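Local coordinates for ABC transporter, substrate-binding protein (Streptococcus pneumoniae, PDB 5G5Y) that captures short- and long-chain fructooligosaccharides, with a preference for tetrasaccharides and larger, and supplies them to the FusBC-MsmK ABC transporter for import, at residues Lys90-Leu95 / Leu321-Ile326. Sequence-based numbering, arbitrary orientation.
Sequences KYMPNL and LTAKWI
Tyr91 and Met92 pack against one face of helix 319-329 at Ala323, Lys324 and Ile326. The contact belongs to the two-lobed solute-binding protein fold and lies in the lobe whose four-stranded sheet is built from strands 3-10, 34-41, 61-63 and 310-312. Tyr91 ends helix 85-91, and Met92, the non-helical N-cap residue of helix 93-101, turns the chain between the two. The CA atoms of the two segments come nearest at Tyr91 and Lys324, 6.0 Å apart. Such an approach suits alanine: the lone methyl of Ala323, CB, is small enough to let the helix come close, and it lies in van der Waals contact with CB of Tyr91 at 4.0 Å and CG of Met92 at 3.9 Å.

Tyr91, partly exposed, covers the outer part. Its ring meets the lysine at an oblique angle, CD1 standing 3.8 Å from CE of Lys324, while CB of Lys90 sits over the centre of one ring face. A lysine fits this border because its methylenes, extended beyond CG, can run past an aromatic ring while the ammonium stays with a polar partner; here NZ forms a salt bridge with Glu320, one turn back on the same helix.

Met92 fills the buried half. Its long, unbranched and flexible thioether chain suits a narrow buried site, and chi3 of 74° turns CE toward helix 319-329. Phe119 packs on both Met92 and Ile326, and Ile326 also rests on Met310 and Ile312 of the sheet. Just beyond the turn, the carboxylate of Asp327 accepts the backbone N-H groups of Asn94 and Leu95, tying the start of helix 93-101 to helix 319-329. The methyl CE of Met92 ends in van der Waals packing, 3.6 Å from CG2 of Ile326 and lying against the carbonyl O of Ala323 at 3.4 Å.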
ATOM      1  N   LYS A  90       3.602  13.277 -27.828  1.00 19.85           N
ATOM      2  CA  LYS A  90       2.886  13.704 -29.042  1.00 20.66           C
ATOM      3  C   LYS A  90       1.374  13.747 -28.865  1.00 19.73           C
ATOM      4  O   LYS A  90       0.701  14.598 -29.446  1.00 17.37           O
ATOM      5  CB  LYS A  90       3.165  12.743 -30.196  1.00 24.39           C
ATOM      6  CG  LYS A  90       4.495  12.905 -30.881  1.00 29.93           C
ATOM      7  CD  LYS A  90       4.480  12.093 -32.177  1.00 34.56           C
ATOM      8  CE  LYS A  90       5.804  11.427 -32.468  1.00 41.79           C
ATOM      9  NZ  LYS A  90       6.784  12.388 -33.038  1.00 46.65           N
ATOM     10  N   TYR A  91       0.835  12.815 -28.085  1.00 16.45           N
ATOM     11  CA  TYR A  91      -0.620  12.548 -28.138  1.00 17.45           C
ATOM     12  C   TYR A  91      -1.369  12.559 -26.815  1.00 16.74           C
ATOM     13  O   TYR A  91      -2.585  12.268 -26.798  1.00 15.60           O
ATOM     14  CB  TYR A  91      -0.886  11.194 -28.810  1.00 17.94           C
ATOM     15  CG  TYR A  91      -0.262  11.023 -30.186  1.00 19.80           C
ATOM     16  CD1 TYR A  91      -0.518  11.941 -31.223  1.00 21.30           C
ATOM     17  CD2 TYR A  91       0.546   9.933 -30.467  1.00 20.82           C
ATOM     18  CE1 TYR A  91       0.059  11.782 -32.482  1.00 22.30           C
ATOM     19  CE2 TYR A  91       1.142   9.781 -31.719  1.00 22.60           C
ATOM     20  CZ  TYR A  91       0.890  10.713 -32.708  1.00 23.78           C
ATOM     21  OH  TYR A  91       1.473  10.514 -33.937  1.00 27.70           O
ATOM     22  N   MET A  92      -0.670  12.816 -25.702  1.00 15.40           N
ATOM     23  CA  MET A  92      -1.296  12.548 -24.403  1.00 15.51           C
ATOM     24  C   MET A  92      -1.252  13.759 -23.451  1.00 15.57           C
ATOM     25  O   MET A  92      -0.578  13.714 -22.417  1.00 13.63           O
ATOM     26  CB  MET A  92      -0.729  11.286 -23.796  1.00 15.81           C
ATOM     27  CG  MET A  92      -0.790  10.063 -24.706  1.00 14.78           C
ATOM     28  SD  MET A  92      -0.161   8.584 -23.864  1.00 15.57           S
ATOM     29  CE  MET A  92      -1.543   8.235 -22.746  1.00 15.86           C
ATOM     30  N   PRO A  93      -1.979  14.860 -23.815  1.00 15.37           N
ATOM     31  CA  PRO A  93      -1.956  16.067 -22.971  1.00 16.51           C
ATOM     32  C   PRO A  93      -2.451  15.883 -21.511  1.00 15.03           C
ATOM     33  O   PRO A  93      -1.966  16.593 -20.609  1.00 14.66           O
ATOM     34  CB  PRO A  93      -2.858  17.067 -23.729  1.00 15.86           C
ATOM     35  CG  PRO A  93      -3.774  16.200 -24.528  1.00 17.25           C
ATOM     36  CD  PRO A  93      -2.947  15.001 -24.925  1.00 15.93           C
ATOM     37  N   ASN A  94      -3.429  15.003 -21.265  1.00 15.48           N
ATOM     38  CA  ASN A  94      -3.876  14.779 -19.871  1.00 15.02           C
ATOM     39  C   ASN A  94      -2.739  14.201 -19.018  1.00 14.50           C
ATOM     40  O   ASN A  94      -2.468  14.675 -17.935  1.00 14.31           O
ATOM     41  CB  ASN A  94      -5.151  13.895 -19.763  1.00 15.88           C
ATOM     42  CG  ASN A  94      -6.357  14.497 -20.455  1.00 17.62           C
ATOM     43  OD1 ASN A  94      -6.531  15.708 -20.445  1.00 19.96           O
ATOM     44  ND2 ASN A  94      -7.197  13.668 -21.040  1.00 16.85           N
ATOM     45  N   LEU A  95      -2.081  13.172 -19.515  1.00 14.39           N
ATOM     46  CA  LEU A  95      -0.968  12.551 -18.834  1.00 14.57           C
ATOM     47  C   LEU A  95       0.208  13.532 -18.758  1.00 15.99           C
ATOM     48  O   LEU A  95       0.853  13.645 -17.734  1.00 14.38           O
ATOM     49  CB  LEU A  95      -0.559  11.266 -19.544  1.00 14.63           C
ATOM     50  CG  LEU A  95       0.624  10.511 -18.904  1.00 15.17           C
ATOM     51  CD1 LEU A  95       0.425  10.205 -17.437  1.00 16.34           C
ATOM     52  CD2 LEU A  95       0.804   9.222 -19.658  1.00 15.84           C
ATOM     53  N   LEU A 321      -4.146   6.309 -32.202  1.00 16.63           N
ATOM     54  CA  LEU A 321      -5.490   6.035 -31.677  1.00 17.15           C
ATOM     55  C   LEU A 321      -5.392   5.465 -30.246  1.00 15.68           C
ATOM     56  O   LEU A 321      -6.138   5.849 -29.361  1.00 14.43           O
ATOM     57  CB  LEU A 321      -6.201   5.006 -32.550  1.00 19.44           C
ATOM     58  CG  LEU A 321      -7.692   4.800 -32.261  1.00 21.06           C
ATOM     59  CD1 LEU A 321      -8.468   6.069 -32.563  1.00 23.50           C
ATOM     60  CD2 LEU A 321      -8.166   3.655 -33.129  1.00 22.13           C
ATOM     61  N   THR A 322      -4.507   4.502 -30.068  1.00 15.76           N
ATOM     62  CA  THR A 322      -4.341   3.823 -28.750  1.00 15.71           C
ATOM     63  C   THR A 322      -3.914   4.837 -27.684  1.00 15.14           C
ATOM     64  O   THR A 322      -4.511   4.868 -26.593  1.00 16.31           O
ATOM     65  CB  THR A 322      -3.332   2.668 -28.865  1.00 15.94           C
ATOM     66  OG1 THR A 322      -3.813   1.699 -29.793  1.00 16.03           O
ATOM     67  CG2 THR A 322      -3.101   1.942 -27.543  1.00 16.21           C
ATOM     68  N   ALA A 323      -2.919   5.675 -27.996  1.00 15.24           N
ATOM     69  CA  ALA A 323      -2.417   6.676 -27.045  1.00 14.95           C
ATOM     70  C   ALA A 323      -3.492   7.678 -26.646  1.00 14.64           C
ATOM     71  O   ALA A 323      -3.600   8.027 -25.481  1.00 13.24           O
ATOM     72  CB  ALA A 323      -1.203   7.406 -27.599  1.00 16.23           C
ATOM     73  N   LYS A 324      -4.293   8.122 -27.618  1.00 13.90           N
ATOM     74  CA  LYS A 324      -5.423   8.984 -27.345  1.00 13.77           C
ATOM     75  C   LYS A 324      -6.523   8.349 -26.516  1.00 13.22           C
ATOM     76  O   LYS A 324      -7.103   9.016 -25.657  1.00 13.11           O
ATOM     77  CB  LYS A 324      -5.969   9.605 -28.665  1.00 15.04           C
ATOM     78  CG  LYS A 324      -4.958  10.587 -29.231  1.00 15.39           C
ATOM     79  CD  LYS A 324      -5.359  11.219 -30.584  1.00 18.56           C
ATOM     80  CE  LYS A 324      -4.337  12.305 -30.907  1.00 19.82           C
ATOM     81  NZ  LYS A 324      -4.648  12.919 -32.233  1.00 20.59           N
ATOM     82  N   TRP A 325      -6.824   7.081 -26.757  1.00 13.64           N
ATOM     83  CA  TRP A 325      -7.767   6.337 -25.939  1.00 13.43           C
ATOM     84  C   TRP A 325      -7.215   6.251 -24.503  1.00 12.97           C
ATOM     85  O   TRP A 325      -7.941   6.525 -23.536  1.00 12.76           O
ATOM     86  CB  TRP A 325      -7.996   4.920 -26.505  1.00 13.68           C
ATOM     87  CG  TRP A 325      -9.085   4.203 -25.831  1.00 13.93           C
ATOM     88  CD1 TRP A 325     -10.376   4.150 -26.226  1.00 14.13           C
ATOM     89  CD2 TRP A 325      -9.007   3.447 -24.596  1.00 13.87           C
ATOM     90  NE1 TRP A 325     -11.118   3.413 -25.338  1.00 14.11           N
ATOM     91  CE2 TRP A 325     -10.310   2.987 -24.316  1.00 14.54           C
ATOM     92  CE3 TRP A 325      -7.980   3.158 -23.690  1.00 13.50           C
ATOM     93  CZ2 TRP A 325     -10.611   2.214 -23.184  1.00 13.66           C
ATOM     94  CZ3 TRP A 325      -8.279   2.405 -22.551  1.00 13.51           C
ATOM     95  CH2 TRP A 325      -9.578   1.918 -22.322  1.00 13.25           C
ATOM     96  N   ILE A 326      -5.947   5.925 -24.370  1.00 12.63           N
ATOM     97  CA  ILE A 326      -5.332   5.836 -23.011  1.00 13.11           C
ATOM     98  C   ILE A 326      -5.365   7.223 -22.356  1.00 13.34           C
ATOM     99  O   ILE A 326      -5.726   7.373 -21.154  1.00 13.08           O
ATOM    100  CB  ILE A 326      -3.901   5.279 -23.044  1.00 13.37           C
ATOM    101  CG1 ILE A 326      -3.913   3.835 -23.523  1.00 13.43           C
ATOM    102  CG2 ILE A 326      -3.255   5.318 -21.631  1.00 13.69           C
ATOM    103  CD1 ILE A 326      -2.572   3.283 -23.949  1.00 14.46           C
TER